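Local coordinates for sulfate permease family protein (Vibrio cholerae, PDB 4DGH), which is the STAS domain of a SulP-family membrane protein, which probably transports anions across the membrane, at residues A[15-18]-A[19-23]; A[68-71]-A[72-76]; A[91-94]-A[95-99]; A[104-108]-A[109-113]. All blocks are in the same frame, centred on the assembly; numbering follows the deposited sequence.

Contact 1: residues A[15-18]-A[19-23]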
loop_
_atom_site.group_PDB
_atom_site.type_symbol
_atom_site.label_atom_id
_atom_site.label_comp_id
_atom_site.label_asym_id
_atom_site.label_seq_id
_atom_site.Cartn_x
_atom_site.Cartn_y
_atom_site.Cartn_z
ATOM N N SER A 15 29.491 8.619 4.028
ATOM C CA SER A 15 28.579 7.957 4.968
ATOM C C SER A 15 27.125 8.020 4.459
ATOM O O SER A 15 26.287 7.196 4.850
ATOM C CB SER A 15 28.662 8.634 6.365
ATOM O OG SER A 15 28.870 10.036 6.190
ATOM N N THR A 16 26.853 8.992 3.587
ATOM C CA THR A 16 25.506 9.267 3.128
ATOM C C THR A 16 25.518 9.249 1.579
ATOM O O THR A 16 26.547 9.547 0.929
ATOM C CB THR A 16 24.957 10.620 3.617
ATOM O OG1 THR A 16 25.649 11.694 2.988
ATOM C CG2 THR A 16 24.945 10.764 5.161
ATOM N N LEU A 17 24.365 8.886 1.015
ATOM C CA LEU A 17 24.208 8.841 -0.420
ATOM C C LEU A 17 24.399 10.286 -0.895
ATOM O O LEU A 17 23.853 11.246 -0.284
ATOM C CB LEU A 17 22.758 8.459 -0.731
ATOM C CG LEU A 17 22.378 7.002 -1.003
ATOM C CD1 LEU A 17 20.864 7.063 -1.316
ATOM C CD2 LEU A 17 23.156 6.454 -2.203
ATOM N N PRO A 18 25.221 10.477 -1.914
ATOM C CA PRO A 18 25.353 11.888 -2.369
ATOM C C PRO A 18 24.106 12.399 -3.012
ATOM O O PRO A 18 23.264 11.618 -3.516
ATOM C CB PRO A 18 26.486 11.858 -3.361
ATOM C CG PRO A 18 26.427 10.448 -3.915
ATOM C CD PRO A 18 25.902 9.543 -2.816
ATOM N N ARG A 19 23.999 13.728 -2.989
ATOM C CA ARG A 19 22.829 14.419 -3.505
ATOM C C ARG A 19 22.484 14.020 -4.962
ATOM O O ARG A 19 21.297 14.045 -5.351
ATOM C CB ARG A 19 23.173 15.924 -3.553
ATOM C CG ARG A 19 22.077 16.784 -3.015
ATOM C CD ARG A 19 22.627 18.204 -2.865
ATOM N NE ARG A 19 23.097 18.572 -4.189
ATOM C CZ ARG A 19 22.332 19.225 -5.055
ATOM N NH1 ARG A 19 21.121 19.623 -4.666
ATOM N NH2 ARG A 19 22.776 19.498 -6.276
ATOM N N GLU A 20 23.522 13.767 -5.763
ATOM C CA GLU A 20 23.363 13.323 -7.150
ATOM C C GLU A 20 22.784 11.948 -7.432
ATOM O O GLU A 20 22.464 11.702 -8.590
ATOM C CB GLU A 20 24.644 13.489 -8.008
ATOM C CG GLU A 20 25.107 14.907 -7.981
ATOM C CD GLU A 20 26.070 15.161 -6.845
ATOM O OE1 GLU A 20 26.102 14.463 -5.751
ATOM O OE2 GLU A 20 26.910 16.020 -7.125
ATOM N N LEU A 21 22.621 11.079 -6.411
ATOM C CA LEU A 21 22.206 9.700 -6.703
ATOM C C LEU A 21 20.930 9.390 -5.909
ATOM O O LEU A 21 20.863 9.668 -4.688
ATOM C CB LEU A 21 23.335 8.797 -6.238
ATOM C CG LEU A 21 23.050 7.307 -6.343
ATOM C CD1 LEU A 21 22.883 6.974 -7.818
ATOM C CD2 LEU A 21 24.251 6.599 -5.797
ATOM N N ALA A 22 19.952 8.770 -6.560
ATOM C CA ALA A 22 18.738 8.307 -5.907
ATOM C C ALA A 22 18.621 6.793 -6.186
ATOM O O ALA A 22 19.257 6.232 -7.095
ATOM C CB ALA A 22 17.535 9.088 -6.416
ATOM N N VAL A 23 17.822 6.126 -5.373
ATOM C CA VAL A 23 17.720 4.677 -5.483
ATOM C C VAL A 23 16.226 4.414 -5.252
ATOM O O VAL A 23 15.624 4.943 -4.272
ATOM C CB VAL A 23 18.541 3.985 -4.396
ATOM C CG1 VAL A 23 18.226 2.484 -4.449
ATOM C CG2 VAL A 23 20.026 4.229 -4.607
#

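Contact 2: residues A[68-71]-A[72-76]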
loop_
_atom_site.group_PDB
_atom_site.type_symbol
_atom_site.label_atom_id
_atom_site.label_comp_id
_atom_site.label_asym_id
_atom_site.label_seq_id
_atom_site.Cartn_x
_atom_site.Cartn_y
_atom_site.Cartn_z
ATOM N N GLN A 68 5.279 -2.164 -19.976
ATOM C CA GLN A 68 4.886 -0.855 -20.486
ATOM C C GLN A 68 4.878 0.189 -19.359
ATOM O O GLN A 68 5.197 1.346 -19.583
ATOM C CB GLN A 68 3.526 -0.928 -21.162
ATOM C CG GLN A 68 3.634 -1.625 -22.517
ATOM C CD GLN A 68 2.270 -1.987 -23.084
ATOM O OE1 GLN A 68 1.678 -3.003 -22.676
ATOM N NE2 GLN A 68 1.768 -1.199 -24.047
ATOM N N THR A 69 4.560 -0.237 -18.147
ATOM C CA THR A 69 4.672 0.655 -16.984
ATOM C C THR A 69 6.104 1.063 -16.723
ATOM O O THR A 69 6.389 2.248 -16.461
ATOM C CB THR A 69 4.009 -0.040 -15.778
ATOM O OG1 THR A 69 2.660 -0.287 -16.138
ATOM C CG2 THR A 69 3.968 0.842 -14.532
ATOM N N LEU A 70 7.021 0.080 -16.725
ATOM C CA LEU A 70 8.433 0.368 -16.481
ATOM C C LEU A 70 8.978 1.278 -17.594
ATOM O O LEU A 70 9.778 2.186 -17.333
ATOM C CB LEU A 70 9.256 -0.918 -16.380
ATOM C CG LEU A 70 10.742 -0.832 -16.249
ATOM C CD1 LEU A 70 11.129 -0.081 -14.964
ATOM C CD2 LEU A 70 11.408 -2.184 -16.126
ATOM N N GLU A 71 8.616 0.975 -18.851
ATOM C CA GLU A 71 9.003 1.845 -19.958
ATOM C C GLU A 71 8.600 3.335 -19.780
ATOM O O GLU A 71 9.413 4.237 -19.958
ATOM C CB GLU A 71 8.437 1.263 -21.269
ATOM C CG GLU A 71 8.685 2.230 -22.410
ATOM C CD GLU A 71 8.204 1.711 -23.745
ATOM O OE1 GLU A 71 7.306 0.805 -23.744
ATOM O OE2 GLU A 71 8.713 2.233 -24.791
ATOM N N GLU A 72 7.345 3.574 -19.468
ATOM C CA GLU A 72 6.789 4.917 -19.292
ATOM C C GLU A 72 7.500 5.609 -18.136
ATOM O O GLU A 72 7.895 6.759 -18.284
ATOM C CB GLU A 72 5.275 4.851 -18.981
ATOM C CG GLU A 72 4.669 6.225 -18.702
ATOM C CD GLU A 72 3.122 6.261 -18.789
ATOM O OE1 GLU A 72 2.436 5.321 -18.274
ATOM O OE2 GLU A 72 2.563 7.252 -19.364
HETATM N N MSE A 73 7.702 4.908 -17.023
HETATM C CA MSE A 73 8.459 5.480 -15.905
HETATM C C MSE A 73 9.860 5.922 -16.292
HETATM O O MSE A 73 10.299 7.008 -15.942
HETATM C CB MSE A 73 8.547 4.423 -14.801
HETATM C CG MSE A 73 8.845 5.137 -13.493
HETATM SE SE MSE A 73 9.268 3.757 -12.152
HETATM C CE MSE A 73 9.625 4.710 -10.497
ATOM N N ILE A 74 10.580 5.072 -16.998
ATOM C CA ILE A 74 11.935 5.423 -17.407
ATOM C C ILE A 74 11.938 6.575 -18.381
ATOM O O ILE A 74 12.844 7.449 -18.352
ATOM C CB ILE A 74 12.602 4.190 -18.070
ATOM C CG1 ILE A 74 12.878 3.154 -16.960
ATOM C CG2 ILE A 74 13.911 4.630 -18.727
ATOM C CD1 ILE A 74 13.260 1.801 -17.522
ATOM N N GLN A 75 11.008 6.546 -19.332
ATOM C CA GLN A 75 10.832 7.695 -20.263
ATOM C C GLN A 75 10.626 9.018 -19.515
ATOM O O GLN A 75 11.196 10.009 -19.863
ATOM C CB GLN A 75 9.688 7.451 -21.238
ATOM C CG GLN A 75 10.133 6.531 -22.363
ATOM C CD GLN A 75 8.992 5.983 -23.202
ATOM O OE1 GLN A 75 7.818 6.073 -22.833
ATOM N NE2 GLN A 75 9.345 5.385 -24.346
ATOM N N SER A 76 9.793 8.982 -18.485
ATOM C CA SER A 76 9.504 10.143 -17.692
ATOM C C SER A 76 10.742 10.634 -16.915
ATOM O O SER A 76 10.930 11.830 -16.786
ATOM C CB SER A 76 8.301 9.897 -16.764
ATOM O OG SER A 76 8.731 9.248 -15.559
#

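Contact 3: residues A[91-94]-A[95-99]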
loop_
_atom_site.group_PDB
_atom_site.type_symbol
_atom_site.label_atom_id
_atom_site.label_comp_id
_atom_site.label_asym_id
_atom_site.label_seq_id
_atom_site.Cartn_x
_atom_site.Cartn_y
_atom_site.Cartn_z
ATOM N N SER A 91 17.132 -14.039 -13.563
ATOM C CA SER A 91 17.494 -14.551 -14.893
ATOM C C SER A 91 16.367 -14.428 -15.895
ATOM O O SER A 91 16.618 -14.139 -17.040
ATOM C CB SER A 91 18.053 -16.003 -14.847
ATOM O OG SER A 91 17.054 -16.944 -14.415
ATOM N N ARG A 92 15.125 -14.634 -15.502
ATOM C CA ARG A 92 14.084 -14.492 -16.454
ATOM C C ARG A 92 13.662 -13.064 -16.762
ATOM O O ARG A 92 13.423 -12.703 -17.902
ATOM C CB ARG A 92 12.901 -15.414 -16.153
ATOM C CG ARG A 92 11.871 -14.872 -15.238
ATOM C CD ARG A 92 10.752 -15.921 -15.130
ATOM N NE ARG A 92 10.109 -15.760 -13.847
ATOM C CZ ARG A 92 9.560 -16.742 -13.131
ATOM N NH1 ARG A 92 9.554 -18.014 -13.572
ATOM N NH2 ARG A 92 8.997 -16.452 -11.953
ATOM N N VAL A 93 13.484 -12.242 -15.737
ATOM C CA VAL A 93 13.222 -10.838 -16.001
ATOM C C VAL A 93 14.374 -10.225 -16.834
ATOM O O VAL A 93 14.094 -9.352 -17.669
ATOM C CB VAL A 93 13.070 -10.079 -14.682
ATOM C CG1 VAL A 93 12.870 -8.584 -14.897
ATOM C CG2 VAL A 93 11.831 -10.673 -13.934
ATOM N N SER A 94 15.608 -10.634 -16.564
ATOM C CA SER A 94 16.792 -10.137 -17.362
ATOM C C SER A 94 16.557 -10.386 -18.889
ATOM O O SER A 94 16.752 -9.503 -19.687
ATOM C CB SER A 94 18.085 -10.841 -16.941
ATOM O OG SER A 94 18.550 -10.324 -15.713
ATOM N N GLN A 95 16.164 -11.589 -19.255
ATOM C CA GLN A 95 15.812 -11.900 -20.697
ATOM C C GLN A 95 14.654 -11.055 -21.177
ATOM O O GLN A 95 14.691 -10.592 -22.302
ATOM C CB GLN A 95 15.463 -13.385 -20.962
ATOM C CG GLN A 95 16.422 -14.372 -20.285
ATOM C CD GLN A 95 15.947 -15.853 -20.279
ATOM O OE1 GLN A 95 15.829 -16.503 -19.211
ATOM N NE2 GLN A 95 15.727 -16.396 -21.461
ATOM N N LYS A 96 13.621 -10.881 -20.336
ATOM C CA LYS A 96 12.459 -10.072 -20.735
ATOM C C LYS A 96 12.858 -8.620 -20.988
ATOM O O LYS A 96 12.366 -7.995 -21.911
ATOM C CB LYS A 96 11.378 -10.048 -19.646
ATOM C CG LYS A 96 10.142 -10.780 -19.909
ATOM C CD LYS A 96 9.104 -9.909 -20.532
ATOM C CE LYS A 96 8.207 -10.915 -21.167
ATOM N NZ LYS A 96 7.277 -11.428 -20.157
ATOM N N LEU A 97 13.725 -8.057 -20.134
ATOM C CA LEU A 97 14.139 -6.675 -20.276
ATOM C C LEU A 97 14.834 -6.443 -21.687
ATOM O O LEU A 97 14.667 -5.384 -22.300
ATOM C CB LEU A 97 15.125 -6.301 -19.171
ATOM C CG LEU A 97 14.485 -6.267 -17.711
ATOM C CD1 LEU A 97 15.542 -5.705 -16.776
ATOM C CD2 LEU A 97 13.237 -5.407 -17.688
ATOM N N VAL A 98 15.603 -7.437 -22.123
ATOM C CA VAL A 98 16.284 -7.374 -23.437
ATOM C C VAL A 98 15.203 -7.472 -24.535
ATOM O O VAL A 98 15.026 -6.539 -25.326
ATOM C CB VAL A 98 17.304 -8.513 -23.598
ATOM C CG1 VAL A 98 17.845 -8.574 -25.068
ATOM C CG2 VAL A 98 18.465 -8.307 -22.621
ATOM N N LYS A 99 14.400 -8.519 -24.485
ATOM C CA LYS A 99 13.403 -8.733 -25.539
ATOM C C LYS A 99 12.404 -7.585 -25.673
ATOM O O LYS A 99 11.961 -7.299 -26.777
ATOM C CB LYS A 99 12.612 -10.045 -25.330
ATOM C CG LYS A 99 13.451 -11.311 -25.038
ATOM C CD LYS A 99 12.662 -12.623 -25.271
ATOM C CE LYS A 99 11.200 -12.587 -24.735
ATOM N NZ LYS A 99 11.019 -12.890 -23.275
#

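Contact 4: residues A[104-108]-A[109-113]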
loop_
_atom_site.group_PDB
_atom_site.type_symbol
_atom_site.label_atom_id
_atom_site.label_comp_id
_atom_site.label_asym_id
_atom_site.label_seq_id
_atom_site.Cartn_x
_atom_site.Cartn_y
_atom_site.Cartn_z
ATOM N N LYS A 104 17.694 -1.569 -24.284
ATOM C CA LYS A 104 17.888 -0.531 -25.309
ATOM C C LYS A 104 17.659 0.806 -24.714
ATOM O O LYS A 104 18.501 1.676 -24.832
ATOM C CB LYS A 104 16.919 -0.708 -26.508
ATOM C CG LYS A 104 17.049 0.412 -27.538
ATOM C CD LYS A 104 15.810 0.525 -28.413
ATOM C CE LYS A 104 16.024 1.627 -29.436
ATOM N NZ LYS A 104 15.105 1.400 -30.574
ATOM N N LEU A 105 16.529 0.966 -24.021
ATOM C CA LEU A 105 16.165 2.266 -23.496
ATOM C C LEU A 105 17.184 2.814 -22.539
ATOM O O LEU A 105 17.508 3.985 -22.588
ATOM C CB LEU A 105 14.830 2.136 -22.786
ATOM C CG LEU A 105 14.124 3.350 -22.237
ATOM C CD1 LEU A 105 14.143 4.455 -23.309
ATOM C CD2 LEU A 105 12.713 2.874 -21.815
ATOM N N VAL A 106 17.671 2.001 -21.615
ATOM C CA VAL A 106 18.566 2.592 -20.660
ATOM C C VAL A 106 20.032 2.478 -21.056
ATOM O O VAL A 106 20.871 3.208 -20.526
ATOM C CB VAL A 106 18.457 2.015 -19.233
ATOM C CG1 VAL A 106 17.057 2.240 -18.594
ATOM C CG2 VAL A 106 18.855 0.581 -19.254
ATOM N N GLY A 107 20.332 1.565 -21.985
ATOM C CA GLY A 107 21.721 1.402 -22.422
ATOM C C GLY A 107 22.279 0.131 -21.765
ATOM O O GLY A 107 22.152 -0.039 -20.562
ATOM N N GLU A 108 22.863 -0.803 -22.552
ATOM C CA GLU A 108 23.445 -2.074 -21.976
ATOM C C GLU A 108 24.411 -1.804 -20.863
ATOM O O GLU A 108 24.473 -2.587 -19.904
ATOM C CB GLU A 108 24.273 -2.906 -23.013
ATOM C CG GLU A 108 23.560 -2.921 -24.327
ATOM C CD GLU A 108 24.327 -3.516 -25.512
ATOM O OE1 GLU A 108 25.596 -3.586 -25.479
ATOM O OE2 GLU A 108 23.572 -3.883 -26.492
ATOM N N GLN A 109 25.179 -0.735 -21.003
ATOM C CA GLN A 109 26.259 -0.444 -20.049
ATOM C C GLN A 109 25.681 0.006 -18.651
ATOM O O GLN A 109 26.407 0.047 -17.659
ATOM C CB GLN A 109 27.233 0.586 -20.619
ATOM C CG GLN A 109 26.621 1.991 -20.824
ATOM C CD GLN A 109 25.830 2.171 -22.175
ATOM O OE1 GLN A 109 25.309 1.231 -22.787
ATOM N NE2 GLN A 109 25.800 3.399 -22.647
ATOM N N ASN A 110 24.378 0.296 -18.614
ATOM C CA ASN A 110 23.719 0.773 -17.401
ATOM C C ASN A 110 22.862 -0.288 -16.736
ATOM O O ASN A 110 22.067 0.043 -15.848
ATOM C CB ASN A 110 22.888 1.992 -17.805
ATOM C CG ASN A 110 23.788 3.123 -18.261
ATOM O OD1 ASN A 110 24.881 3.339 -17.717
ATOM N ND2 ASN A 110 23.343 3.844 -19.282
ATOM N N VAL A 111 23.010 -1.553 -17.159
ATOM C CA VAL A 111 22.270 -2.656 -16.551
ATOM C C VAL A 111 23.266 -3.579 -15.767
ATOM O O VAL A 111 24.299 -3.951 -16.305
ATOM C CB VAL A 111 21.480 -3.483 -17.618
ATOM C CG1 VAL A 111 20.669 -4.623 -16.928
ATOM C CG2 VAL A 111 20.495 -2.582 -18.343
ATOM N N TYR A 112 22.991 -3.828 -14.500
ATOM C CA TYR A 112 23.924 -4.508 -13.584
ATOM C C TYR A 112 23.280 -5.713 -12.987
ATOM O O TYR A 112 22.133 -5.644 -12.562
ATOM C CB TYR A 112 24.368 -3.534 -12.471
ATOM C CG TYR A 112 25.204 -2.395 -12.995
ATOM C CD1 TYR A 112 26.583 -2.541 -13.127
ATOM C CD2 TYR A 112 24.606 -1.210 -13.499
ATOM C CE1 TYR A 112 27.389 -1.546 -13.631
ATOM C CE2 TYR A 112 25.414 -0.190 -13.981
ATOM C CZ TYR A 112 26.798 -0.386 -14.053
ATOM O OH TYR A 112 27.601 0.595 -14.585
ATOM N N PRO A 113 24.018 -6.847 -12.916
ATOM C CA PRO A 113 23.434 -8.004 -12.274
ATOM C C PRO A 113 23.114 -7.768 -10.802
ATOM O O PRO A 113 22.127 -8.323 -10.334
ATOM C CB PRO A 113 24.523 -9.112 -12.437
ATOM C CG PRO A 113 25.297 -8.669 -13.617
ATOM C CD PRO A 113 25.327 -7.140 -13.553
#

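Contact 1: residues A[15-18]-A[19-23]
The carbonyl O of Pro18 takes a hydrogen bond from the backbone N of Leu21 at 3.0 Å, with an N-H...O angle of 169°. The donor stands above the carbonyl plane, 47° out of it. With Arg19 and Glu20 at the corners, this bond closes a type I beta turn from Pro18 to Leu21. The Pro18 ring lies against the end of the turn, its CG coming to 4.2 Å from CB of Leu21. The carboxylate of Glu20 folds back over the turn because its chain bends at chi2 (90°), which brings OE1 to 3.6 Å from CB of Pro18. Arg19 leads outward instead, and its NH1 forms a salt bridge with Glu47.

Leu17, just before the turn, meets Leu21 methyl to methyl, CD2 to CD2 at 3.8 Å, their side chains crossing at about a right angle. The first torsion of Leu21, which sets CG anti to N, helps bring its CD2 to the Leu17 methyl. The other methyl of Leu17, CD1, lies 4.4 Å from CG2 of Val23, a looser touch. Leu119, Ala122 and Ile126 of helix 115-128 also pack on Leu21, while Met5 of helix 3-11 touches both Leu17 and Val23. A second subunit reaches the same loop: its Lys96 NZ donates to Leu17 O. The arrangement is that of a beta turn leading into a strand, here strand 21-25, outermost within this chain, which pairs in parallel with strand 51-55 in the STAS domain's sheet.

Contact 2: residues A[68-71]-A[72-76]
The carboxylate of Glu71 and the amide of Gln75, one helical turn apart, are inclined by 48° to each other, so the two flat groups do not stack. CG of Glu71 lies over one face of the Gln75 amide, 3.8 Å from NE2 of Gln75. OE2 of Glu71 approaches that NE2 to 3.2 Å from the same face, not in the amide plane. Gln75 has two conformers, so this geometry holds for the one described and is doubtful as a general statement. Glu71 is extended, with CG anti to its N (chi1 173°), and this carries the carboxylate alongside the next turn.

The backbone evidence is that of a regular alpha helix: each i to i+4 pair from Gln68-Glu72 to Glu71-Gln75 is hydrogen-bonded, the last being Gln75 N to Glu71 O at 2.9 Å. This helix, 64-78, is the crossover of the beta-alpha-beta unit formed with strands 51-55 and 83-87.

Its buried side is apolar. CD1 of Leu70 meets CD1 of Ile74 at 3.8 Å, and CG1 of Ile74 also rests 3.3 Å from the carbonyl O of Leu70. Ile102 of helix 102-106 packs against Ile74 and Glu71. Towards the end of the helix, the hydroxyl of Ser76 turns back on the backbone and donates from OG to the carbonyl O of Met73 at 2.8 Å.

Contact 3: residues A[91-94]-A[95-99]
Val93 and Leu97 form the tight side of this helical turn. CG1 of Val93 lies 4.0 Å from CG of Leu97, and that same CG sits 3.1 Å from the carbonyl O of Val93, because the first torsion of Leu97 (chi1 -68°) puts CG beside the backbone N and anti to the carbonyl carbon. The backbone is closest here too, with Leu97 N donating to Val93 O at 2.8 Å. Outward from this face, Leu97 packs on Leu56 and Ala89 and on Ile102 and Val103 of the following helix.

The i to i+4 bonds Arg92-Lys96 and Val93-Leu97 mark a regular alpha-helical turn in helix 91-99, which follows strand 83-87 in the STAS domain. Its start is tied back to Asn90, whose OD1 accepts from Val93 N and whose carbonyl O accepts from Ser94 OG.

Lys96 swings away through bends at chi2 and chi4 to donate from NZ to Met62 O, while Arg92 NE donates to Pro60 O.

The exposed part is looser. Gln95 N to Ser91 O and Val98 N to Ser94 O are both weak hydrogen bonds of 3.4 Å, and Gln95 and Val98 are exposed. The chain of Gln95 runs back along the first turn, placing its CG 3.3 Å from the carbonyl O of Ser91.

Contact 4: residues A[104-108]-A[109-113]
The amide of Asn110 donates through ND2 to the carbonyl O of Val106 at 2.8 Å. The N-H...O angle of 177° makes this bond nearly straight, and the acceptor lies in the amide plane, 2° out of it. Two backbone bonds reinforce the bend: Asn110 N to Gly107 O at 3.0 Å, and Val111 N to Glu108 O at 3.3 Å, with both donors standing above the carbonyl planes. On the apolar flank, the CG2 methyls of Val106 and Val111 meet at 3.7 Å, their side chains crossing at about a right angle.

Gly107 leaves helix 102-106 at a positive phi of 104°, a backbone conformation readily open to glycine. Over it bends Gln109, whose OE1 comes 3.4 Å from C of Gly107.

Further out, backbone bonds from Asn110 and Tyr112 to Ile86 dock the short strand 111-112 on strand 83-87, and Val106 packs on Ile74 of helix 64-78. A glycerol, probably from the crystallisation liquor, bonds to Glu108 O and Val111 O. Chemically, the Asn110 side chain satisfies a carbonyl at the helix end and so probably helps to hold the passage from the helix to strand 111-112.

How the contacts relate
Along the chain the four contacts come in series, none nesting in or crossing another, and each closes only a local turn. Contact 1 leads into strand 21-25 and contact 4 into strand 111-112, the outermost strands of the parallel sheet within this chain, with contact centres about 20 Å apart. Between them in sequence, contact 2 forms part of the crossover helix 64-78, and contact 3 the helix after strand 83-87. Contact 2 joins its two successors through side chains: Leu70 CD2 meets Leu97 CD2 at 4.0 Å, and Ile74 CG2 meets Leu105 CG at 3.7 Å. Across subunits, segment 15-18 meets segment 95-99 of another copy.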